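Local coordinates for phosphoribosylaminoimidazole-succinocarboxamide synthase (Pyrococcus horikoshii, PDB 4O7W), which catalyses the ATP-dependent joining of L-aspartate to carboxyaminoimidazole ribonucleotide, giving SAICAR in de novo purine biosynthesis, at residues 89-94 against 116-121; 95-100 against 170-175. All blocks are in the same frame, centred on the assembly; numbering follows the deposited sequence.

Interaction 1 pairs two strands of an antiparallel sheet; interaction 2 sets the loop that follows against strand 169-180 of the same sheet, the centres about 10 Å apart. Strand 84-93 neighbours both strand 111-121 and strand 169-180, so it lies between the partners of the two contacts. Along the chain the order is 89-94, 95-100, 116-121, 170-175: the segments alternate, and 95-100 follows on where the chain turns a corner at Asn94. That residue stitches the two together, its N bonded to Val172 O and its ND2 to Leu171 O. Both contacts touch the bound thymidine-5'-diphosphate, interaction 1 chiefly through Arg93 and interaction 2 through Ser99 and Asp173, so strands and loop together wall a nucleotide pocket.

Interaction 1 of 2, residues 89-94 against 116-121; sequences EVVVRN and IVELYY. With TYD (thymidine-5'-diphosphate), chain B.
Glu118 OE1 is gripped from opposite faces of its carboxylate plane, by Arg93 NH1 from the neighbouring strand (2.8 Å) and by Tyr120 OH of its own strand. The tyrosine bond is the shorter, OH to OE1 2.6 Å, and comes in from well above the carboxylate. The arginine forms a salt bridge on the syn side but tilted 33° out of the carboxylate plane, the two flat groups turned 58° apart. A bend at chi3 (71°) turns the guanidinium toward the phosphate of thymidine-5'-diphosphate, where NH1 bonds O2A and NH2 bonds O1A at 2.6 Å. Glu118 is thus placed to orient the guanidinium that holds the phosphate. Strands 84-93 and 111-121 run antiparallel here, the hydrogen-bonded pairs being Glu89-Tyr120, Val91-Glu118 and Arg93-Ile116. On the ligand side Val91 CG2 leans obliquely on the Tyr120 ring, 3.6 Å from CE2, while Val91 CG1 approaches the ligand's C5'. The thymine methyl C5M lies over one face of that ring, offset toward its rim. On the other face of the sheet Val90 CG1 meets Val117 CG1 at 3.9 Å and Val90 CG2 lies beside Leu119 CD2; helix 143-165 packs against Val92 and Val117.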
loop_
_atom_site.group_PDB
_atom_site.type_symbol
_atom_site.label_atom_id
_atom_site.label_comp_id
_atom_site.label_asym_id
_atom_site.label_seq_id
_atom_site.Cartn_x
_atom_site.Cartn_y
_atom_site.Cartn_z
ATOM N N GLU A 89 9.664 -4.236 6.222
ATOM C CA GLU A 89 9.348 -3.776 7.553
ATOM C C GLU A 89 7.854 -4.017 7.695
ATOM O O GLU A 89 7.072 -3.543 6.868
ATOM C CB GLU A 89 9.752 -2.311 7.702
ATOM C CG GLU A 89 11.271 -2.183 7.880
ATOM C CD GLU A 89 11.831 -0.837 7.452
ATOM O OE1 GLU A 89 13.050 -0.617 7.662
ATOM O OE2 GLU A 89 11.070 -0.004 6.890
ATOM N N VAL A 90 7.479 -4.809 8.700
ATOM C CA VAL A 90 6.101 -5.259 8.909
ATOM C C VAL A 90 5.502 -4.478 10.060
ATOM O O VAL A 90 5.911 -4.640 11.206
ATOM C CB VAL A 90 6.031 -6.775 9.181
ATOM C CG1 VAL A 90 4.577 -7.241 9.345
ATOM C CG2 VAL A 90 6.697 -7.542 8.039
ATOM N N VAL A 91 4.555 -3.603 9.751
ATOM C CA VAL A 91 4.015 -2.697 10.753
ATOM C C VAL A 91 2.609 -3.155 11.202
ATOM O O VAL A 91 1.727 -3.404 10.372
ATOM C CB VAL A 91 4.012 -1.233 10.244
ATOM C CG1 VAL A 91 3.351 -0.327 11.261
ATOM C CG2 VAL A 91 5.447 -0.749 9.949
ATOM N N VAL A 92 2.425 -3.298 12.510
ATOM C CA VAL A 92 1.127 -3.633 13.094
ATOM C C VAL A 92 0.630 -2.411 13.880
ATOM O O VAL A 92 1.404 -1.786 14.595
ATOM C CB VAL A 92 1.234 -4.858 14.037
ATOM C CG1 VAL A 92 -0.134 -5.274 14.548
ATOM C CG2 VAL A 92 1.919 -6.026 13.346
ATOM N N ARG A 93 -0.641 -2.048 13.707
ATOM C CA ARG A 93 -1.185 -0.817 14.285
ATOM C C ARG A 93 -2.519 -1.097 15.016
ATOM O O ARG A 93 -3.434 -1.684 14.435
ATOM C CB ARG A 93 -1.343 0.262 13.188
ATOM C CG ARG A 93 -0.306 0.158 12.048
ATOM C CD ARG A 93 -0.354 1.305 11.028
ATOM N NE ARG A 93 0.145 2.538 11.620
ATOM C CZ ARG A 93 1.182 3.257 11.199
ATOM N NH1 ARG A 93 1.880 2.946 10.106
ATOM N NH2 ARG A 93 1.515 4.324 11.901
ATOM N N ASN A 94 -2.598 -0.704 16.292
ATOM C CA ASN A 94 -3.817 -0.831 17.116
ATOM C C ASN A 94 -4.544 0.497 17.279
ATOM O O ASN A 94 -5.778 0.543 17.383
ATOM C CB ASN A 94 -3.477 -1.388 18.501
ATOM C CG ASN A 94 -2.728 -2.702 18.425
ATOM O OD1 ASN A 94 -3.207 -3.656 17.805
ATOM N ND2 ASN A 94 -1.536 -2.756 19.026
ATOM N N ILE A 116 -4.279 -3.243 12.108
ATOM C CA ILE A 116 -3.857 -3.071 10.720
ATOM C C ILE A 116 -2.433 -3.602 10.550
ATOM O O ILE A 116 -1.571 -3.348 11.379
ATOM C CB ILE A 116 -3.941 -1.581 10.300
ATOM C CG1 ILE A 116 -5.408 -1.163 10.190
ATOM C CG2 ILE A 116 -3.187 -1.329 8.999
ATOM C CD1 ILE A 116 -5.612 0.307 9.895
ATOM N N VAL A 117 -2.191 -4.353 9.488
ATOM C CA VAL A 117 -0.822 -4.772 9.152
ATOM C C VAL A 117 -0.449 -4.076 7.851
ATOM O O VAL A 117 -1.224 -4.099 6.889
ATOM C CB VAL A 117 -0.693 -6.301 8.960
ATOM C CG1 VAL A 117 0.770 -6.697 8.769
ATOM C CG2 VAL A 117 -1.298 -7.054 10.137
ATOM N N GLU A 118 0.721 -3.453 7.833
ATOM C CA GLU A 118 1.235 -2.780 6.641
ATOM C C GLU A 118 2.610 -3.350 6.323
ATOM O O GLU A 118 3.423 -3.615 7.226
ATOM C CB GLU A 118 1.327 -1.268 6.847
ATOM C CG GLU A 118 -0.004 -0.573 7.155
ATOM C CD GLU A 118 0.168 0.883 7.564
ATOM O OE1 GLU A 118 1.295 1.290 7.929
ATOM O OE2 GLU A 118 -0.829 1.633 7.537
ATOM N N LEU A 119 2.850 -3.570 5.040
ATOM C CA LEU A 119 4.144 -4.040 4.572
ATOM C C LEU A 119 4.862 -2.891 3.887
ATOM O O LEU A 119 4.289 -2.243 3.027
ATOM C CB LEU A 119 3.948 -5.161 3.564
ATOM C CG LEU A 119 3.154 -6.364 4.077
ATOM C CD1 LEU A 119 2.864 -7.289 2.904
ATOM C CD2 LEU A 119 3.912 -7.074 5.191
ATOM N N TYR A 120 6.108 -2.652 4.280
ATOM C CA TYR A 120 6.951 -1.624 3.680
ATOM C C TYR A 120 8.164 -2.309 3.079
ATOM O O TYR A 120 8.815 -3.122 3.729
ATOM C CB TYR A 120 7.390 -0.585 4.715
ATOM C CG TYR A 120 6.251 0.280 5.190
ATOM C CD1 TYR A 120 5.898 1.443 4.501
ATOM C CD2 TYR A 120 5.501 -0.086 6.314
ATOM C CE1 TYR A 120 4.840 2.231 4.926
ATOM C CE2 TYR A 120 4.445 0.692 6.751
ATOM C CZ TYR A 120 4.110 1.839 6.054
ATOM O OH TYR A 120 3.053 2.588 6.502
ATOM N N TYR A 121 8.453 -1.986 1.830
ATOM C CA TYR A 121 9.599 -2.541 1.154
ATOM C C TYR A 121 10.874 -1.791 1.592
ATOM O O TYR A 121 10.974 -0.575 1.430
ATOM C CB TYR A 121 9.358 -2.451 -0.359
ATOM C CG TYR A 121 10.557 -2.741 -1.252
ATOM C CD1 TYR A 121 11.490 -3.744 -0.933
ATOM C CD2 TYR A 121 10.729 -2.025 -2.440
ATOM C CE1 TYR A 121 12.569 -4.008 -1.770
ATOM C CE2 TYR A 121 11.789 -2.285 -3.282
ATOM C CZ TYR A 121 12.702 -3.259 -2.941
ATOM O OH TYR A 121 13.734 -3.474 -3.793
HETATM P PA TYD B . 4.880 4.929 10.986
HETATM O O1A TYD B . 3.778 5.679 11.670
HETATM O O2A TYD B . 4.484 4.166 9.740
HETATM O O3A TYD B . 6.107 5.862 10.535
HETATM P PB TYD B . 6.835 7.066 11.325
HETATM O O1B TYD B . 5.756 7.827 12.062
HETATM O O2B TYD B . 7.785 6.367 12.275
HETATM O O3B TYD B . 7.544 7.793 10.221
HETATM O "O5'" TYD B . 5.549 3.955 12.054
HETATM C "C5'" TYD B . 4.785 2.907 12.628
HETATM C "C4'" TYD B . 5.539 2.216 13.766
HETATM O "O4'" TYD B . 6.524 1.347 13.207
HETATM C "C3'" TYD B . 6.275 3.164 14.718
HETATM O "O3'" TYD B . 6.242 2.582 16.016
HETATM C "C2'" TYD B . 7.712 3.154 14.249
HETATM C "C1'" TYD B . 7.838 1.788 13.580
HETATM N N1 TYD B . 8.672 1.823 12.373
HETATM C C2 TYD B . 10.094 1.747 12.480
HETATM O O2 TYD B . 10.634 1.651 13.596
HETATM N N3 TYD B . 10.861 1.763 11.379
HETATM C C4 TYD B . 10.297 1.832 10.154
HETATM O O4 TYD B . 11.009 1.829 9.137
HETATM C C5 TYD B . 8.815 1.890 9.997
HETATM C C5M TYD B . 8.148 1.964 8.635
HETATM C C6 TYD B . 8.064 1.882 11.166
#

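Interaction 2 of 2, residues 95-100 against 170-175; sequences VVAGSL and ILVDFK. With TYD (thymidine-5'-diphosphate), chain B.
A small apolar and backbone contact fastens the loop after strand 84-93 onto strand 169-180, beside the bound nucleotide. Its one direct hydrogen bond runs from Val95 N to Val172 O, 3.0 Å long, lying in the carbonyl plane on a lone pair. Val172 CG1 packs against the loop, 3.4 Å from Val95 O and 3.7 Å from Ala97 CB, and also meets Val95 CB. Further along, Val95 CG2 only grazes Ile170 CG2. A water extends the link: it lies within hydrogen-bonding distance of Val95 O and Asp173 OD2, and weakly accepts from Ala97 N. The loop and the strand form two sides of a nucleotide site, the loop holding the phosphate and the strand the sugar and base. Ser99 contributes twice, N to O1A of thymidine-5'-diphosphate at 2.9 Å and OG to O2A at 2.8 Å. Gly98 passes close by O1A with positive phi, where a beta carbon would collide with that oxygen. Asp173 is turned with CG between its backbone N and carbonyl carbon (chi1 58°), which brings OD1 within 2.7 Å of the ligand's O3', whose hydroxyl donates to it. OD2 is salt-bridged to Arg198. An alanine in place of Asp173 would probably leave the sugar 3'-hydroxyl and Arg198 without their shared carboxylate, and the water would lose its tie to the strand. Beyond it, Lys175 lies across one face of the thymine: CB sits 3.4 Å from N1, and bends at chi2 and chi3 carry CE to 3.4 Å from N3 before NZ reaches Glu177.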
loop_
_atom_site.group_PDB
_atom_site.type_symbol
_atom_site.label_atom_id
_atom_site.label_comp_id
_atom_site.label_asym_id
_atom_site.label_seq_id
_atom_site.Cartn_x
_atom_site.Cartn_y
_atom_site.Cartn_z
ATOM N N VAL A 95 -3.758 1.573 17.321
ATOM C CA VAL A 95 -4.251 2.917 17.547
ATOM C C VAL A 95 -3.636 3.817 16.470
ATOM O O VAL A 95 -2.449 3.668 16.137
ATOM C CB VAL A 95 -3.851 3.391 18.962
ATOM C CG1 VAL A 95 -4.102 4.883 19.147
ATOM C CG2 VAL A 95 -4.601 2.578 20.018
ATOM N N VAL A 96 -4.445 4.723 15.923
ATOM C CA VAL A 96 -4.022 5.664 14.873
ATOM C C VAL A 96 -2.951 6.631 15.388
ATOM O O VAL A 96 -3.139 7.324 16.411
ATOM C CB VAL A 96 -5.236 6.428 14.285
ATOM C CG1 VAL A 96 -4.802 7.500 13.289
ATOM C CG2 VAL A 96 -6.192 5.442 13.618
ATOM N N ALA A 97 -1.817 6.633 14.688
ATOM C CA ALA A 97 -0.684 7.512 14.978
ATOM C C ALA A 97 0.233 7.519 13.761
ATOM O O ALA A 97 0.073 6.701 12.843
ATOM C CB ALA A 97 0.074 7.022 16.210
ATOM N N GLY A 98 1.196 8.434 13.762
ATOM C CA GLY A 98 2.200 8.517 12.716
ATOM C C GLY A 98 1.619 8.601 11.316
ATOM O O GLY A 98 0.660 9.347 11.067
ATOM N N SER A 99 2.185 7.809 10.410
ATOM C CA SER A 99 1.846 7.873 8.980
ATOM C C SER A 99 0.422 7.420 8.659
ATOM O O SER A 99 -0.112 7.778 7.610
ATOM C CB SER A 99 2.837 7.026 8.159
ATOM O OG SER A 99 2.540 5.648 8.339
ATOM N N LEU A 100 -0.184 6.611 9.532
ATOM C CA LEU A 100 -1.571 6.182 9.316
ATOM C C LEU A 100 -2.555 7.368 9.170
ATOM O O LEU A 100 -3.591 7.252 8.516
ATOM C CB LEU A 100 -2.032 5.203 10.407
ATOM C CG LEU A 100 -3.368 4.511 10.149
ATOM C CD1 LEU A 100 -3.354 3.709 8.840
ATOM C CD2 LEU A 100 -3.796 3.631 11.320
ATOM N N ILE A 170 -0.072 1.246 26.637
ATOM C CA ILE A 170 -0.785 0.994 25.403
ATOM C C ILE A 170 0.209 0.819 24.268
ATOM O O ILE A 170 1.042 1.698 24.001
ATOM C CB ILE A 170 -1.758 2.136 25.064
ATOM C CG1 ILE A 170 -2.773 2.322 26.213
ATOM C CG2 ILE A 170 -2.474 1.834 23.758
ATOM C CD1 ILE A 170 -3.509 3.655 26.163
ATOM N N LEU A 171 0.131 -0.331 23.617
ATOM C CA LEU A 171 0.925 -0.589 22.430
ATOM C C LEU A 171 0.169 -0.005 21.245
ATOM O O LEU A 171 -0.808 -0.583 20.765
ATOM C CB LEU A 171 1.180 -2.084 22.260
ATOM C CG LEU A 171 1.958 -2.535 21.013
ATOM C CD1 LEU A 171 3.398 -2.021 21.019
ATOM C CD2 LEU A 171 1.913 -4.056 20.926
ATOM N N VAL A 172 0.623 1.154 20.791
ATOM C CA VAL A 172 -0.069 1.903 19.757
ATOM C C VAL A 172 0.169 1.267 18.375
ATOM O O VAL A 172 -0.779 1.002 17.637
ATOM C CB VAL A 172 0.376 3.380 19.798
ATOM C CG1 VAL A 172 -0.001 4.125 18.517
ATOM C CG2 VAL A 172 -0.195 4.057 21.039
ATOM N N ASP A 173 1.442 1.023 18.055
ATOM C CA ASP A 173 1.853 0.351 16.820
ATOM C C ASP A 173 3.303 -0.060 16.992
ATOM O O ASP A 173 3.915 0.287 18.004
ATOM C CB ASP A 173 1.684 1.259 15.589
ATOM C CG ASP A 173 2.469 2.561 15.697
ATOM O OD1 ASP A 173 3.525 2.582 16.343
ATOM O OD2 ASP A 173 2.034 3.567 15.111
ATOM N N PHE A 174 3.842 -0.797 16.021
ATOM C CA PHE A 174 5.235 -1.250 16.079
ATOM C C PHE A 174 5.650 -1.875 14.761
ATOM O O PHE A 174 4.801 -2.235 13.935
ATOM C CB PHE A 174 5.461 -2.257 17.231
ATOM C CG PHE A 174 4.652 -3.534 17.112
ATOM C CD1 PHE A 174 5.226 -4.689 16.585
ATOM C CD2 PHE A 174 3.337 -3.585 17.554
ATOM C CE1 PHE A 174 4.509 -5.874 16.487
ATOM C CE2 PHE A 174 2.600 -4.772 17.456
ATOM C CZ PHE A 174 3.184 -5.917 16.912
ATOM N N LYS A 175 6.958 -2.030 14.588
ATOM C CA LYS A 175 7.518 -2.571 13.362
ATOM C C LYS A 175 8.346 -3.822 13.680
ATOM O O LYS A 175 9.131 -3.831 14.628
ATOM C CB LYS A 175 8.386 -1.517 12.666
ATOM C CG LYS A 175 9.009 -1.966 11.335
ATOM C CD LYS A 175 10.384 -2.610 11.517
ATOM C CE LYS A 175 11.461 -1.574 11.898
ATOM N NZ LYS A 175 12.699 -2.251 12.423
HETATM P PA TYD B . 4.880 4.929 10.986
HETATM O O1A TYD B . 3.778 5.679 11.670
HETATM O O2A TYD B . 4.484 4.166 9.740
HETATM O O3A TYD B . 6.107 5.862 10.535
HETATM P PB TYD B . 6.835 7.066 11.325
HETATM O O1B TYD B . 5.756 7.827 12.062
HETATM O O2B TYD B . 7.785 6.367 12.275
HETATM O O3B TYD B . 7.544 7.793 10.221
HETATM O "O5'" TYD B . 5.549 3.955 12.054
HETATM C "C5'" TYD B . 4.785 2.907 12.628
HETATM C "C4'" TYD B . 5.539 2.216 13.766
HETATM O "O4'" TYD B . 6.524 1.347 13.207
HETATM C "C3'" TYD B . 6.275 3.164 14.718
HETATM O "O3'" TYD B . 6.242 2.582 16.016
HETATM C "C2'" TYD B . 7.712 3.154 14.249
HETATM C "C1'" TYD B . 7.838 1.788 13.580
HETATM N N1 TYD B . 8.672 1.823 12.373
HETATM C C2 TYD B . 10.094 1.747 12.480
HETATM O O2 TYD B . 10.634 1.651 13.596
HETATM N N3 TYD B . 10.861 1.763 11.379
HETATM C C4 TYD B . 10.297 1.832 10.154
HETATM O O4 TYD B . 11.009 1.829 9.137
HETATM C C5 TYD B . 8.815 1.890 9.997
HETATM C C5M TYD B . 8.148 1.964 8.635
HETATM C C6 TYD B . 8.064 1.882 11.166
HETATM O O HOH W 1 -0.603 3.622 14.144
#